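Local coordinates for Glyco_hydro_cc domain-containing protein (Trichoderma gamsii, PDB 6UBD), which probably binds oligosaccharides of the beta-1,3-glucan type, as a subgroup VII member of glycoside hydrolase family GH128, at residues Pro98-Cys109 against Gly138-Arg148. Numbering follows the deposited sequence.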
loop_
_atom_site.group_PDB
_atom_site.type_symbol
_atom_site.label_atom_id
_atom_site.label_comp_id
_atom_site.label_asym_id
_atom_site.label_seq_id
_atom_site.Cartn_x
_atom_site.Cartn_y
_atom_site.Cartn_z
ATOM N N PRO A 98 9.599 5.225 -13.027
ATOM C CA PRO A 98 8.193 5.378 -12.717
ATOM C C PRO A 98 7.926 6.770 -12.134
ATOM O O PRO A 98 8.826 7.436 -11.610
ATOM C CB PRO A 98 7.891 4.242 -11.734
ATOM C CG PRO A 98 9.153 3.557 -11.448
ATOM C CD PRO A 98 10.282 4.348 -12.049
ATOM N N ALA A 99 6.646 7.177 -12.182
ATOM C CA ALA A 99 6.224 8.404 -11.478
ATOM C C ALA A 99 6.252 8.200 -9.947
ATOM O O ALA A 99 6.594 9.170 -9.234
ATOM C CB ALA A 99 4.843 8.845 -11.917
ATOM N N TYR A 100 5.925 6.983 -9.456
ATOM C CA TYR A 100 5.847 6.703 -8.013
ATOM C C TYR A 100 6.479 5.330 -7.746
ATOM O O TYR A 100 6.145 4.371 -8.469
ATOM C CB TYR A 100 4.389 6.696 -7.532
ATOM C CG TYR A 100 3.580 7.970 -7.777
ATOM C CD1 TYR A 100 2.922 8.189 -8.977
ATOM C CD2 TYR A 100 3.504 8.977 -6.836
ATOM C CE1 TYR A 100 2.224 9.376 -9.217
ATOM C CE2 TYR A 100 2.780 10.144 -7.050
ATOM C CZ TYR A 100 2.156 10.364 -8.272
ATOM O OH TYR A 100 1.455 11.525 -8.538
ATOM N N VAL A 101 7.316 5.241 -6.690
ATOM C CA VAL A 101 7.942 3.946 -6.324
ATOM C C VAL A 101 7.881 3.805 -4.807
ATOM O O VAL A 101 8.305 4.739 -4.097
ATOM C CB VAL A 101 9.329 3.751 -6.890
ATOM C CG1 VAL A 101 10.208 4.840 -6.512
ATOM C CG2 VAL A 101 9.999 2.417 -6.547
ATOM N N MET A 102 7.442 2.634 -4.355
ATOM C CA MET A 102 7.415 2.309 -2.933
ATOM C C MET A 102 8.572 1.358 -2.556
ATOM O O MET A 102 8.884 0.401 -3.315
ATOM C CB MET A 102 6.078 1.625 -2.561
ATOM C CG MET A 102 4.806 2.442 -2.864
ATOM S SD MET A 102 3.268 1.606 -2.646
ATOM C CE MET A 102 3.286 0.386 -3.956
ATOM N N GLY A 103 9.051 1.498 -1.311
ATOM C CA GLY A 103 10.011 0.557 -0.743
ATOM C C GLY A 103 9.403 -0.703 -0.145
ATOM O O GLY A 103 8.227 -1.094 -0.493
ATOM N N PHE A 104 10.161 -1.363 0.714
ATOM C CA PHE A 104 9.970 -2.788 1.044
ATOM C C PHE A 104 8.585 -3.050 1.695
ATOM O O PHE A 104 8.123 -2.237 2.505
ATOM C CB PHE A 104 11.091 -3.322 1.918
ATOM C CG PHE A 104 12.440 -2.765 1.527
ATOM C CD1 PHE A 104 13.039 -3.062 0.289
ATOM C CD2 PHE A 104 13.089 -1.848 2.342
ATOM C CE1 PHE A 104 14.235 -2.466 -0.115
ATOM C CE2 PHE A 104 14.264 -1.233 1.916
ATOM C CZ PHE A 104 14.820 -1.533 0.711
ATOM N N ASN A 105 8.095 -4.265 1.390
ATOM C CA ASN A 105 6.797 -4.706 1.983
ATOM C C ASN A 105 7.022 -5.464 3.303
ATOM O O ASN A 105 7.374 -6.640 3.230
ATOM C CB ASN A 105 6.034 -5.494 0.918
ATOM C CG ASN A 105 4.621 -5.868 1.359
ATOM O OD1 ASN A 105 3.770 -4.961 1.297
ATOM N ND2 ASN A 105 4.443 -7.046 1.946
ATOM N N GLU A 106 6.789 -4.797 4.431
ATOM C CA GLU A 106 6.808 -5.483 5.763
ATOM C C GLU A 106 8.177 -6.143 6.025
ATOM O O GLU A 106 8.271 -7.323 6.336
ATOM C CB GLU A 106 5.643 -6.490 5.842
ATOM C CG GLU A 106 4.243 -5.781 5.718
ATOM C CD GLU A 106 3.065 -6.704 5.952
ATOM O OE1 GLU A 106 3.267 -7.946 5.954
ATOM O OE2 GLU A 106 1.913 -6.161 6.075
ATOM N N PRO A 107 9.284 -5.354 6.025
ATOM C CA PRO A 107 10.610 -5.903 6.370
ATOM C C PRO A 107 10.641 -6.412 7.812
ATOM O O PRO A 107 11.562 -7.206 8.134
ATOM C CB PRO A 107 11.531 -4.717 6.084
ATOM C CG PRO A 107 10.694 -3.496 6.408
ATOM C CD PRO A 107 9.328 -3.882 5.839
ATOM N N ASP A 108 9.746 -5.931 8.692
ATOM C CA ASP A 108 9.612 -6.308 10.113
ATOM C C ASP A 108 8.770 -7.573 10.338
ATOM O O ASP A 108 8.568 -7.912 11.518
ATOM C CB ASP A 108 9.096 -5.112 10.931
ATOM C CG ASP A 108 7.776 -4.490 10.449
ATOM O OD1 ASP A 108 7.416 -4.668 9.252
ATOM O OD2 ASP A 108 7.149 -3.808 11.316
ATOM N N CYS A 109 8.400 -8.301 9.298
ATOM C CA CYS A 109 7.694 -9.596 9.450
ATOM C C CYS A 109 8.396 -10.672 8.573
ATOM O O CYS A 109 9.197 -10.347 7.669
ATOM C CB CYS A 109 6.220 -9.499 9.088
ATOM S SG CYS A 109 5.088 -9.023 10.419
ATOM N N GLY A 138 13.517 11.677 -10.704
ATOM C CA GLY A 138 12.200 12.334 -10.638
ATOM C C GLY A 138 11.058 11.539 -10.019
ATOM O O GLY A 138 9.948 12.093 -9.874
ATOM N N ALA A 139 11.264 10.259 -9.688
ATOM C CA ALA A 139 10.151 9.526 -9.058
ATOM C C ALA A 139 9.833 10.110 -7.668
ATOM O O ALA A 139 10.771 10.459 -6.912
ATOM C CB ALA A 139 10.523 8.066 -8.913
ATOM N N ALA A 140 8.538 10.124 -7.281
ATOM C CA ALA A 140 8.139 10.309 -5.882
ATOM C C ALA A 140 8.359 8.982 -5.130
ATOM O O ALA A 140 7.985 7.911 -5.649
ATOM C CB ALA A 140 6.699 10.735 -5.774
ATOM N N LEU A 141 9.009 9.085 -3.948
ATOM C CA LEU A 141 9.412 7.865 -3.196
ATOM C C LEU A 141 8.505 7.582 -1.989
ATOM O O LEU A 141 8.303 8.517 -1.193
ATOM C CB LEU A 141 10.876 8.050 -2.714
ATOM C CG LEU A 141 11.943 8.275 -3.790
ATOM C CD1 LEU A 141 13.332 8.236 -3.152
ATOM C CD2 LEU A 141 11.878 7.214 -4.876
ATOM N N GLY A 142 8.102 6.322 -1.857
ATOM C CA GLY A 142 7.330 5.906 -0.690
ATOM C C GLY A 142 8.220 5.126 0.261
ATOM O O GLY A 142 8.960 4.224 -0.147
ATOM N N SER A 143 8.007 5.288 1.578
ATOM C CA SER A 143 8.767 4.557 2.583
ATOM C C SER A 143 8.509 3.065 2.472
ATOM O O SER A 143 7.393 2.652 2.000
ATOM C CB SER A 143 8.463 5.030 3.996
ATOM O OG SER A 143 7.181 4.550 4.486
ATOM N N PRO A 144 9.355 2.216 3.066
ATOM C CA PRO A 144 8.909 0.869 3.421
ATOM C C PRO A 144 7.670 0.911 4.361
ATOM O O PRO A 144 7.505 1.846 5.122
ATOM C CB PRO A 144 10.154 0.263 4.104
ATOM C CG PRO A 144 11.317 1.108 3.590
ATOM C CD PRO A 144 10.721 2.502 3.573
ATOM N N ALA A 145 6.863 -0.168 4.211
ATOM C CA ALA A 145 5.565 -0.314 4.967
ATOM C C ALA A 145 5.679 -1.339 6.102
ATOM O O ALA A 145 6.109 -2.466 5.822
ATOM C CB ALA A 145 4.408 -0.643 4.030
ATOM N N MET A 146 5.378 -0.920 7.321
ATOM C CA MET A 146 5.614 -1.793 8.489
ATOM C C MET A 146 4.415 -2.699 8.838
ATOM O O MET A 146 3.246 -2.248 9.017
ATOM C CB MET A 146 5.873 -0.915 9.725
ATOM C CG MET A 146 7.123 -0.029 9.575
ATOM S SD MET A 146 8.678 -0.920 9.221
ATOM C CE MET A 146 8.876 -0.520 7.471
ATOM N N CYS A 147 4.678 -3.964 9.078
ATOM C CA CYS A 147 3.612 -4.883 9.598
ATOM C C CYS A 147 3.277 -4.565 11.042
ATOM O O CYS A 147 2.161 -4.898 11.481
ATOM C CB CYS A 147 3.984 -6.360 9.412
ATOM S SG CYS A 147 5.302 -6.930 10.517
ATOM N N ARG A 148 4.161 -3.942 11.800
ATOM C CA ARG A 148 3.884 -3.651 13.211
ATOM C C ARG A 148 2.978 -2.406 13.349
ATOM O O ARG A 148 2.618 -2.080 14.509
ATOM C CB ARG A 148 5.174 -3.437 14.053
ATOM C CG ARG A 148 5.966 -4.662 14.472
ATOM C CD ARG A 148 5.317 -5.345 15.634
ATOM N NE ARG A 148 6.059 -6.462 16.111
ATOM C CZ ARG A 148 5.636 -7.296 17.027
ATOM N NH1 ARG A 148 4.444 -7.174 17.575
ATOM N NH2 ARG A 148 6.422 -8.285 17.429
HETATM O O HOH W 1 6.225 0.256 1.010
HETATM O O HOH W 2 8.487 -7.308 14.267
#
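Val101 and Leu141 run alongside each other, CG1 of Val101 3.3 Å from CD2 of Leu141, a close-packed carbon pair. With CG1 of Val101 set between backbone N and carbonyl carbon (chi1 55°), this methyl also reaches CB of Ala139. Helix 120-136 covers this face, Ile131 meeting Leu141. Tyr100 and Ala140 meet on the other face, and beside them Gly142 leaves room for CG of Met102. Farther along, Pro144 runs alongside Phe104, Pro144 CG lying 3.7 Å from Phe104 CD2. Met146 crosses Pro107 at about a right angle, Met146 CE 3.6 Å from Pro107 CG.

Between these layers the parallel strands are stitched by alternating bonds, such as Val101 N to Ala140 O. Past Gly103, where a water sits 2.8 Å from both Gly103 O and Ser143 O, the pairing resumes with Ala145 N on Phe104 O and Glu106 N on Ala145 O. Glu106 lays its extended chain against CB of Cys147 and sends its carboxylate to His173 and Ser115.

At the polar edge Asp108 grips two successive amides: OD1 takes Cys147 N on its syn side (2.8 Å), and OD2 receives Arg148 N from above the carboxylate plane (3.0 Å). Replacing Asp108 by alanine is likely to leave both amides without this acceptor, though the adjacent disulfide, Cys109 SG to Cys147 SG (2.1 Å), would still tether the turn. Strand 100-102, helix 120-136 and strand 140-142 form a beta-alpha-beta crossover, consistent with the (beta/alpha)8-barrel of GH128, its strand-end loops cross-linked by that disulfide.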